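Local coordinates for BH0493 protein (Bacillus halodurans C-125, PDB 2QEE) that binds zinc and is a putative metal-dependent enzyme of the amidohydrolase family, at residues Asn21-Phe32 / Asn138-Asn146; Leu226-Glu234 / Val278-Leu289. All blocks are in the same frame, centred on the assembly; numbering follows the deposited sequence.

In the fold
Interaction 1 joins strands 24-26 and 139-143 at the heart of the chain, its centre about 9 Å from the chain centre, and carries two zinc ligands, His28 and His30; Asp357 completes the protein part of the site. Interaction 2 lies farther out, about 20 Å from the chain centre, where the loop after strand 222-226 meets the start of helix 284-292. The two contacts have centres about 27 Å apart and nearest atoms about 11 Å apart, without touching. They follow one another along the chain, interaction 1 closing before interaction 2 opens. The side chain of Val278, in interaction 2, is still about 14 Å from the zinc.

Interaction 1. Residues Asn21-Phe32 / Asn138-Asn146; sequences NQPVTDMHTHLF and NVSDVVMTN. With ZN (zinc ion), chain T.
Two neighbouring parallel strands, 24-26 and 139-143, carry the His-X-His metal motif of the amidohydrolase family at the C-terminal end of the first: His28 and His30 bind zinc through NE2, and Asp357 and a water complete the site. A beta bulge shifts the register between Val24 and Thr25, and there Val24 O takes Ser140 N at 2.9 Å and, weakly, Asp141 N. Regular pairing resumes with Asp26 N to Asp141 O and Val143 N to Asp26 O. Past the strands, threonines suit a place where side chains must bind backbone. Thr29 OG1 and Thr29 N both donate to Val143 O, the hydroxyl from above the carbonyl plane at 2.8 Å, while OG1 accepts from Leu31 N in an ST turn. Thr145 OG1 donates to Thr29 O at 2.8 Å; chi1 of -69° sets Thr145 OG1 opposite its own carbonyl carbon, and the hydroxyl oxygen also lies over one face of the His30 ring, 3.7 Å above the plane. A water accepts from His28 ND1 (2.8 Å) and donates to Thr145 OG1 (2.9 Å), so it should help fix the rotation of the zinc-binding imidazole. The unbranched thioether chain of Met144, bent at chi3 (-73°), brings SD obliquely to the Phe32 ring, 5.3 Å from its centroid, a Met-aromatic contact. Asn146, whose OD1 accepts from Ala170 N, sets ND2 at the ring edge, 3.9 Å from Phe32 CE1.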
loop_
_atom_site.group_PDB
_atom_site.type_symbol
_atom_site.label_atom_id
_atom_site.label_comp_id
_atom_site.label_asym_id
_atom_site.label_seq_id
_atom_site.Cartn_x
_atom_site.Cartn_y
_atom_site.Cartn_z
ATOM N N ASN C 21 19.935 21.965 -9.607
ATOM C CA ASN C 21 20.152 22.957 -10.647
ATOM C C ASN C 21 19.167 22.993 -11.816
ATOM O O ASN C 21 19.138 23.979 -12.585
ATOM C CB ASN C 21 21.570 22.767 -11.218
ATOM C CG ASN C 21 22.625 23.125 -10.226
ATOM O OD1 ASN C 21 22.395 23.937 -9.336
ATOM N ND2 ASN C 21 23.808 22.510 -10.359
ATOM N N GLN C 22 18.343 21.951 -11.974
ATOM C CA GLN C 22 17.461 21.879 -13.117
ATOM C C GLN C 22 16.283 22.812 -12.850
ATOM O O GLN C 22 15.588 22.642 -11.847
ATOM C CB GLN C 22 16.895 20.462 -13.279
ATOM C CG GLN C 22 15.683 20.372 -14.241
ATOM C CD GLN C 22 16.069 20.773 -15.673
ATOM O OE1 GLN C 22 17.173 20.467 -16.158
ATOM N NE2 GLN C 22 15.147 21.472 -16.379
ATOM N N PRO C 23 16.065 23.799 -13.737
ATOM C CA PRO C 23 14.881 24.661 -13.511
ATOM C C PRO C 23 13.603 23.843 -13.689
ATOM O O PRO C 23 13.456 23.088 -14.673
ATOM C CB PRO C 23 14.973 25.691 -14.633
ATOM C CG PRO C 23 16.422 25.621 -15.130
ATOM C CD PRO C 23 16.877 24.235 -14.889
ATOM N N VAL C 24 12.687 24.048 -12.773
ATOM C CA VAL C 24 11.458 23.296 -12.749
ATOM C C VAL C 24 10.324 23.959 -13.531
ATOM O O VAL C 24 10.087 25.169 -13.371
ATOM C CB VAL C 24 11.003 23.138 -11.312
ATOM C CG1 VAL C 24 9.653 22.414 -11.250
ATOM C CG2 VAL C 24 12.080 22.324 -10.510
ATOM N N THR C 25 9.623 23.161 -14.316
ATOM C CA THR C 25 8.261 23.527 -14.744
ATOM C C THR C 25 7.317 22.909 -13.739
ATOM O O THR C 25 7.313 21.663 -13.551
ATOM C CB THR C 25 7.916 23.066 -16.153
ATOM O OG1 THR C 25 8.766 23.785 -17.074
ATOM C CG2 THR C 25 6.455 23.353 -16.486
ATOM N N ASP C 26 6.487 23.745 -13.114
ATOM C CA ASP C 26 5.582 23.247 -12.048
ATOM C C ASP C 26 4.227 23.199 -12.719
ATOM O O ASP C 26 3.585 24.252 -12.941
ATOM C CB ASP C 26 5.605 24.223 -10.864
ATOM C CG ASP C 26 4.829 23.726 -9.649
ATOM O OD1 ASP C 26 4.041 22.768 -9.843
ATOM O OD2 ASP C 26 5.030 24.277 -8.549
ATOM N N MET C 27 3.789 22.006 -13.098
ATOM C CA MET C 27 2.694 21.965 -14.098
ATOM C C MET C 27 1.277 21.984 -13.568
ATOM O O MET C 27 0.337 21.806 -14.351
ATOM C CB MET C 27 2.851 20.886 -15.180
ATOM C CG MET C 27 3.177 19.444 -14.676
ATOM S SD MET C 27 1.799 18.784 -13.723
ATOM C CE MET C 27 0.524 18.488 -14.985
ATOM N N HIS C 28 1.135 22.176 -12.268
ATOM C CA HIS C 28 -0.194 22.432 -11.703
ATOM C C HIS C 28 -0.028 23.164 -10.378
ATOM O O HIS C 28 0.504 22.573 -9.417
ATOM C CB HIS C 28 -0.985 21.128 -11.438
ATOM C CG HIS C 28 -2.296 21.379 -10.758
ATOM N ND1 HIS C 28 -3.273 22.164 -11.329
ATOM C CD2 HIS C 28 -2.768 21.014 -9.540
ATOM C CE1 HIS C 28 -4.307 22.245 -10.509
ATOM N NE2 HIS C 28 -4.018 21.576 -9.409
ATOM N N THR C 29 -0.465 24.435 -10.323
ATOM C CA THR C 29 -0.429 25.218 -9.098
ATOM C C THR C 29 -1.733 26.006 -9.029
ATOM O O THR C 29 -2.440 26.064 -10.005
ATOM C CB THR C 29 0.727 26.251 -9.033
ATOM O OG1 THR C 29 0.420 27.402 -9.872
ATOM C CG2 THR C 29 2.090 25.652 -9.496
ATOM N N HIS C 30 -1.905 26.692 -7.910
ATOM C CA HIS C 30 -3.028 27.632 -7.719
ATOM C C HIS C 30 -2.444 29.021 -7.535
ATOM O O HIS C 30 -2.942 29.797 -6.746
ATOM C CB HIS C 30 -3.809 27.192 -6.503
ATOM C CG HIS C 30 -4.632 25.993 -6.789
ATOM N ND1 HIS C 30 -5.874 26.070 -7.381
ATOM C CD2 HIS C 30 -4.339 24.679 -6.684
ATOM C CE1 HIS C 30 -6.334 24.848 -7.584
ATOM N NE2 HIS C 30 -5.417 23.989 -7.179
ATOM N N LEU C 31 -1.314 29.290 -8.187
ATOM C CA LEU C 31 -0.701 30.614 -8.105
ATOM C C LEU C 31 -1.140 31.452 -9.349
ATOM O O LEU C 31 -1.617 30.911 -10.330
ATOM C CB LEU C 31 0.829 30.506 -8.110
ATOM C CG LEU C 31 1.336 29.667 -6.923
ATOM C CD1 LEU C 31 2.878 29.572 -7.074
ATOM C CD2 LEU C 31 0.984 30.345 -5.634
ATOM N N PHE C 32 -0.952 32.779 -9.278
ATOM C CA PHE C 32 -1.255 33.613 -10.464
ATOM C C PHE C 32 -0.120 34.607 -10.772
ATOM O O PHE C 32 0.607 34.984 -9.871
ATOM C CB PHE C 32 -2.548 34.432 -10.211
ATOM C CG PHE C 32 -3.770 33.579 -9.992
ATOM C CD1 PHE C 32 -4.533 33.142 -11.064
ATOM C CD2 PHE C 32 -4.133 33.194 -8.689
ATOM C CE1 PHE C 32 -5.682 32.321 -10.865
ATOM C CE2 PHE C 32 -5.281 32.352 -8.471
ATOM C CZ PHE C 32 -6.041 31.919 -9.556
ATOM N N ASN C 138 14.125 27.740 -7.751
ATOM C CA ASN C 138 14.538 27.345 -9.107
ATOM C C ASN C 138 13.390 26.849 -9.980
ATOM O O ASN C 138 13.459 25.769 -10.597
ATOM C CB ASN C 138 15.680 26.297 -9.069
ATOM C CG ASN C 138 16.460 26.248 -10.349
ATOM O OD1 ASN C 138 16.285 27.084 -11.267
ATOM N ND2 ASN C 138 17.292 25.194 -10.482
ATOM N N VAL C 139 12.310 27.654 -10.056
ATOM C CA VAL C 139 11.173 27.339 -10.906
ATOM C C VAL C 139 11.121 28.360 -12.058
ATOM O O VAL C 139 11.046 29.579 -11.816
ATOM C CB VAL C 139 9.847 27.383 -10.126
ATOM C CG1 VAL C 139 8.634 27.317 -11.071
ATOM C CG2 VAL C 139 9.808 26.228 -9.097
ATOM N N SER C 140 11.205 27.847 -13.269
ATOM C CA SER C 140 11.265 28.680 -14.481
ATOM C C SER C 140 9.850 28.946 -15.011
ATOM O O SER C 140 9.594 29.983 -15.698
ATOM C CB SER C 140 12.088 27.975 -15.541
ATOM O OG SER C 140 11.470 26.786 -15.993
ATOM N N ASP C 141 8.921 28.016 -14.755
ATOM C CA ASP C 141 7.607 28.086 -15.362
ATOM C C ASP C 141 6.566 27.582 -14.370
ATOM O O ASP C 141 6.726 26.485 -13.819
ATOM C CB ASP C 141 7.542 27.215 -16.612
ATOM C CG ASP C 141 8.432 27.771 -17.731
ATOM O OD1 ASP C 141 7.963 28.612 -18.536
ATOM O OD2 ASP C 141 9.638 27.474 -17.768
ATOM N N VAL C 142 5.473 28.336 -14.225
ATOM C CA VAL C 142 4.388 27.985 -13.317
ATOM C C VAL C 142 3.122 27.826 -14.151
ATOM O O VAL C 142 2.764 28.744 -14.947
ATOM C CB VAL C 142 4.199 29.126 -12.245
ATOM C CG1 VAL C 142 2.859 28.998 -11.504
ATOM C CG2 VAL C 142 5.354 29.097 -11.233
ATOM N N VAL C 143 2.443 26.678 -14.021
ATOM C CA VAL C 143 1.123 26.540 -14.645
ATOM C C VAL C 143 0.091 26.911 -13.607
ATOM O O VAL C 143 0.053 26.356 -12.470
ATOM C CB VAL C 143 0.872 25.167 -15.250
ATOM C CG1 VAL C 143 -0.516 25.109 -15.863
ATOM C CG2 VAL C 143 1.936 24.831 -16.350
ATOM N N MET C 144 -0.794 27.834 -14.007
ATOM C CA MET C 144 -1.846 28.310 -13.119
ATOM C C MET C 144 -3.055 27.391 -13.177
ATOM O O MET C 144 -3.141 26.483 -14.049
ATOM C CB MET C 144 -2.264 29.748 -13.613
ATOM C CG MET C 144 -1.083 30.750 -13.555
ATOM S SD MET C 144 -1.733 32.442 -14.035
ATOM C CE MET C 144 -1.928 32.164 -15.768
ATOM N N THR C 145 -4.048 27.681 -12.322
ATOM C CA THR C 145 -5.394 27.116 -12.444
ATOM C C THR C 145 -6.377 28.307 -12.694
ATOM O O THR C 145 -6.545 29.134 -11.806
ATOM C CB THR C 145 -5.778 26.412 -11.137
ATOM O OG1 THR C 145 -4.949 25.231 -11.017
ATOM C CG2 THR C 145 -7.227 25.982 -11.187
ATOM N N ASN C 146 -6.890 28.377 -13.918
ATOM C CA ASN C 146 -7.662 29.551 -14.365
ATOM C C ASN C 146 -9.124 29.188 -14.555
ATOM O O ASN C 146 -9.496 28.402 -15.447
ATOM C CB ASN C 146 -7.015 30.082 -15.643
ATOM C CG ASN C 146 -5.553 30.436 -15.419
ATOM O OD1 ASN C 146 -4.681 29.744 -15.912
ATOM N ND2 ASN C 146 -5.283 31.467 -14.606
HETATM ZN ZN ZN T . -4.743 21.830 -7.319
HETATM O O HOH W 1 11.615 24.173 -16.640
HETATM O O HOH W 2 -3.580 24.134 -13.282
HETATM O O HOH W 3 -4.012 29.531 -10.220
HETATM O O HOH W 4 -5.961 20.589 -6.855
#

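Interaction 2. Residues Leu226-Glu234 / Val278-Leu289; sequences LPPTFSFPE and VGKASMDGVEHL
This is a mixed contact between a loop and a helix start, apolar at both ends and water-bridged in the middle: the irregular chain 226-234, which leaves strand 222-226 and leads to helix 237-253, lies along the approach to helix 284-292 and its first turns. At the Pro228 end a type I beta turn from Pro227 to Phe230 sets Pro228 against the backbone of Gly279; Pro228 is second in that turn, where its ring holds phi near -60°, the value the position needs. Pro228 CG comes to 3.5 Å from Gly279 CA, an approach allowed by the glycine's lack of a side chain. Beside it, Pro228 O receives a CA-H...O contact from Ala281 CA at 3.2 Å, and the small methyl, Ala281 CB, lies 3.4 Å from the same Pro228 O. Two waters bridge the middle: one donates to Pro228 O and Phe230 O and accepts from Ser282 N, while the other donates to Phe230 O and Ser282 O and accepts from Gly285 N. Ser282 itself caps the helix, its OG accepting from Asp284 N at 3.0 Å. Gly285 again lets the chains approach closely, with its CA 3.4 Å from Phe232 O. Phe232 makes the apolar contact with the helix. Its CG lies anti to the backbone N (chi1 -172°), which carries the ring to the helix, where Leu289 CD2 sits over one face, 3.8 Å from the centroid, in a CH-pi contact. Ile242 of helix 237-253 also packs on Phe232. His288 presents CD2 at the edge of that phenyl ring, the two ring planes being 58° apart. Pro233, which follows a cis peptide bond, covers one face of the imidazole: its CD stands almost directly above the His288 ring, 3.4 Å from the centroid.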
loop_
_atom_site.group_PDB
_atom_site.type_symbol
_atom_site.label_atom_id
_atom_site.label_comp_id
_atom_site.label_asym_id
_atom_site.label_seq_id
_atom_site.Cartn_x
_atom_site.Cartn_y
_atom_site.Cartn_z
ATOM N N LEU C 226 -12.443 15.285 -9.925
ATOM C CA LEU C 226 -13.518 14.309 -10.094
ATOM C C LEU C 226 -13.595 13.388 -8.875
ATOM O O LEU C 226 -12.583 13.166 -8.192
ATOM C CB LEU C 226 -13.262 13.486 -11.333
ATOM C CG LEU C 226 -13.172 14.226 -12.657
ATOM C CD1 LEU C 226 -12.611 13.216 -13.623
ATOM C CD2 LEU C 226 -14.635 14.618 -13.056
ATOM N N PRO C 227 -14.805 12.938 -8.538
ATOM C CA PRO C 227 -15.069 12.158 -7.311
ATOM C C PRO C 227 -14.614 10.722 -7.456
ATOM O O PRO C 227 -14.389 10.263 -8.565
ATOM C CB PRO C 227 -16.632 12.208 -7.205
ATOM C CG PRO C 227 -17.090 12.305 -8.608
ATOM C CD PRO C 227 -16.062 13.258 -9.268
ATOM N N PRO C 228 -14.549 9.969 -6.335
ATOM C CA PRO C 228 -14.178 8.551 -6.388
ATOM C C PRO C 228 -15.123 7.705 -7.243
ATOM O O PRO C 228 -14.716 6.655 -7.762
ATOM C CB PRO C 228 -14.311 8.096 -4.911
ATOM C CG PRO C 228 -14.129 9.425 -4.122
ATOM C CD PRO C 228 -14.756 10.490 -4.963
ATOM N N THR C 229 -16.359 8.188 -7.388
ATOM C CA THR C 229 -17.382 7.507 -8.176
ATOM C C THR C 229 -17.299 7.803 -9.683
ATOM O O THR C 229 -18.126 7.319 -10.450
ATOM C CB THR C 229 -18.790 7.952 -7.670
ATOM O OG1 THR C 229 -18.837 9.385 -7.579
ATOM C CG2 THR C 229 -19.033 7.378 -6.273
ATOM N N PHE C 230 -16.336 8.599 -10.110
ATOM C CA PHE C 230 -16.218 8.960 -11.528
ATOM C C PHE C 230 -16.371 7.777 -12.448
ATOM O O PHE C 230 -15.642 6.782 -12.332
ATOM C CB PHE C 230 -14.858 9.609 -11.836
ATOM C CG PHE C 230 -14.707 9.998 -13.277
ATOM C CD1 PHE C 230 -15.569 10.937 -13.844
ATOM C CD2 PHE C 230 -13.699 9.431 -14.064
ATOM C CE1 PHE C 230 -15.432 11.293 -15.205
ATOM C CE2 PHE C 230 -13.572 9.832 -15.421
ATOM C CZ PHE C 230 -14.443 10.729 -15.959
ATOM N N SER C 231 -17.269 7.916 -13.412
ATOM C CA SER C 231 -17.410 6.873 -14.410
ATOM C C SER C 231 -17.538 7.493 -15.800
ATOM O O SER C 231 -17.959 8.640 -15.948
ATOM C CB SER C 231 -18.605 5.965 -14.113
ATOM O OG SER C 231 -19.787 6.580 -14.554
ATOM N N PHE C 232 -17.095 6.744 -16.800
ATOM C CA PHE C 232 -17.225 7.189 -18.189
ATOM C C PHE C 232 -17.188 5.979 -19.097
ATOM O O PHE C 232 -16.300 5.122 -18.956
ATOM C CB PHE C 232 -16.101 8.164 -18.594
ATOM C CG PHE C 232 -16.328 8.776 -19.934
ATOM C CD1 PHE C 232 -15.928 8.112 -21.115
ATOM C CD2 PHE C 232 -17.030 9.973 -20.027
ATOM C CE1 PHE C 232 -16.211 8.680 -22.395
ATOM C CE2 PHE C 232 -17.304 10.571 -21.330
ATOM C CZ PHE C 232 -16.886 9.906 -22.495
ATOM N N PRO C 233 -18.114 5.913 -20.093
ATOM C CA PRO C 233 -19.231 6.813 -20.441
ATOM C C PRO C 233 -20.226 6.917 -19.287
ATOM O O PRO C 233 -20.295 6.034 -18.422
ATOM C CB PRO C 233 -19.911 6.128 -21.633
ATOM C CG PRO C 233 -18.917 5.116 -22.159
ATOM C CD PRO C 233 -17.969 4.784 -21.020
ATOM N N GLU C 234 -20.998 7.995 -19.287
ATOM C CA GLU C 234 -22.057 8.088 -18.306
ATOM C C GLU C 234 -23.156 8.963 -18.933
ATOM O O GLU C 234 -22.873 9.999 -19.560
ATOM C CB GLU C 234 -21.492 8.773 -17.075
ATOM C CG GLU C 234 -22.496 8.965 -15.933
ATOM C CD GLU C 234 -21.826 9.572 -14.727
ATOM O OE1 GLU C 234 -21.508 10.793 -14.712
ATOM O OE2 GLU C 234 -21.623 8.790 -13.773
ATOM N N VAL C 278 -11.220 11.744 0.600
ATOM C CA VAL C 278 -10.678 10.924 -0.482
ATOM C C VAL C 278 -11.416 9.578 -0.608
ATOM O O VAL C 278 -11.921 9.029 0.406
ATOM C CB VAL C 278 -9.167 10.676 -0.166
ATOM C CG1 VAL C 278 -8.971 9.891 1.147
ATOM C CG2 VAL C 278 -8.456 9.933 -1.381
ATOM N N GLY C 279 -11.459 9.008 -1.818
ATOM C CA GLY C 279 -11.961 7.630 -1.990
ATOM C C GLY C 279 -11.201 7.014 -3.150
ATOM O O GLY C 279 -10.767 7.745 -4.059
ATOM N N LYS C 280 -11.064 5.693 -3.101
ATOM C CA LYS C 280 -10.513 4.929 -4.221
ATOM C C LYS C 280 -11.509 4.979 -5.388
ATOM O O LYS C 280 -12.703 4.836 -5.181
ATOM C CB LYS C 280 -10.207 3.478 -3.815
ATOM C CG LYS C 280 -9.410 2.697 -4.917
ATOM C CD LYS C 280 -9.322 1.273 -4.481
ATOM C CE LYS C 280 -8.511 0.450 -5.507
ATOM N NZ LYS C 280 -8.439 -0.971 -5.104
ATOM N N ALA C 281 -10.990 5.176 -6.604
ATOM C CA ALA C 281 -11.854 5.248 -7.810
ATOM C C ALA C 281 -11.705 3.936 -8.591
ATOM O O ALA C 281 -10.660 3.224 -8.508
ATOM C CB ALA C 281 -11.431 6.483 -8.768
ATOM N N SER C 282 -12.711 3.627 -9.425
ATOM C CA SER C 282 -12.543 2.597 -10.466
ATOM C C SER C 282 -11.599 3.143 -11.549
ATOM O O SER C 282 -11.649 4.322 -11.856
ATOM C CB SER C 282 -13.882 2.285 -11.163
ATOM O OG SER C 282 -13.643 1.324 -12.197
ATOM N N MET C 283 -10.804 2.251 -12.145
ATOM C CA MET C 283 -9.967 2.664 -13.284
ATOM C C MET C 283 -10.756 2.562 -14.600
ATOM O O MET C 283 -10.268 3.010 -15.622
ATOM C CB MET C 283 -8.673 1.843 -13.403
ATOM C CG MET C 283 -7.798 1.880 -12.107
ATOM S SD MET C 283 -7.269 3.568 -11.697
ATOM C CE MET C 283 -6.293 3.938 -13.159
ATOM N N ASP C 284 -11.976 2.013 -14.561
ATOM C CA ASP C 284 -12.687 1.735 -15.817
ATOM C C ASP C 284 -12.872 2.955 -16.725
ATOM O O ASP C 284 -12.724 2.844 -17.980
ATOM C CB ASP C 284 -14.063 1.117 -15.503
ATOM C CG ASP C 284 -13.986 -0.329 -14.992
ATOM O OD1 ASP C 284 -12.869 -0.866 -14.802
ATOM O OD2 ASP C 284 -15.073 -0.919 -14.750
ATOM N N GLY C 285 -13.240 4.095 -16.141
ATOM C CA GLY C 285 -13.586 5.276 -16.973
ATOM C C GLY C 285 -12.336 5.782 -17.642
ATOM O O GLY C 285 -12.374 6.265 -18.799
ATOM N N VAL C 286 -11.244 5.796 -16.874
ATOM C CA VAL C 286 -9.947 6.291 -17.402
ATOM C C VAL C 286 -9.465 5.357 -18.511
ATOM O O VAL C 286 -9.023 5.821 -19.575
ATOM C CB VAL C 286 -8.840 6.399 -16.311
ATOM C CG1 VAL C 286 -7.567 6.975 -16.939
ATOM C CG2 VAL C 286 -9.352 7.253 -15.103
ATOM N N GLU C 287 -9.539 4.047 -18.256
ATOM C CA GLU C 287 -9.225 3.026 -19.247
ATOM C C GLU C 287 -10.015 3.230 -20.545
ATOM O O GLU C 287 -9.454 3.229 -21.660
ATOM C CB GLU C 287 -9.519 1.637 -18.636
ATOM C CG GLU C 287 -9.124 0.503 -19.566
ATOM C CD GLU C 287 -9.811 -0.796 -19.197
ATOM O OE1 GLU C 287 -9.923 -1.081 -17.983
ATOM O OE2 GLU C 287 -10.203 -1.554 -20.107
ATOM N N HIS C 288 -11.317 3.399 -20.396
ATOM C CA HIS C 288 -12.178 3.622 -21.563
ATOM C C HIS C 288 -11.773 4.872 -22.361
ATOM O O HIS C 288 -11.622 4.838 -23.604
ATOM C CB HIS C 288 -13.643 3.717 -21.090
ATOM C CG HIS C 288 -14.593 3.993 -22.204
ATOM N ND1 HIS C 288 -15.363 3.004 -22.787
ATOM C CD2 HIS C 288 -14.838 5.132 -22.904
ATOM C CE1 HIS C 288 -16.050 3.531 -23.789
ATOM N NE2 HIS C 288 -15.781 4.822 -23.855
ATOM N N LEU C 289 -11.568 5.973 -21.651
ATOM C CA LEU C 289 -11.176 7.231 -22.274
ATOM C C LEU C 289 -9.891 7.024 -23.065
ATOM O O LEU C 289 -9.821 7.405 -24.224
ATOM C CB LEU C 289 -11.024 8.316 -21.213
ATOM C CG LEU C 289 -12.352 8.957 -20.733
ATOM C CD1 LEU C 289 -12.154 9.814 -19.475
ATOM C CD2 LEU C 289 -12.956 9.828 -21.883
HETATM O O HOH W 5 -15.116 5.335 -10.036
HETATM O O HOH W 6 -14.144 5.004 -13.552
#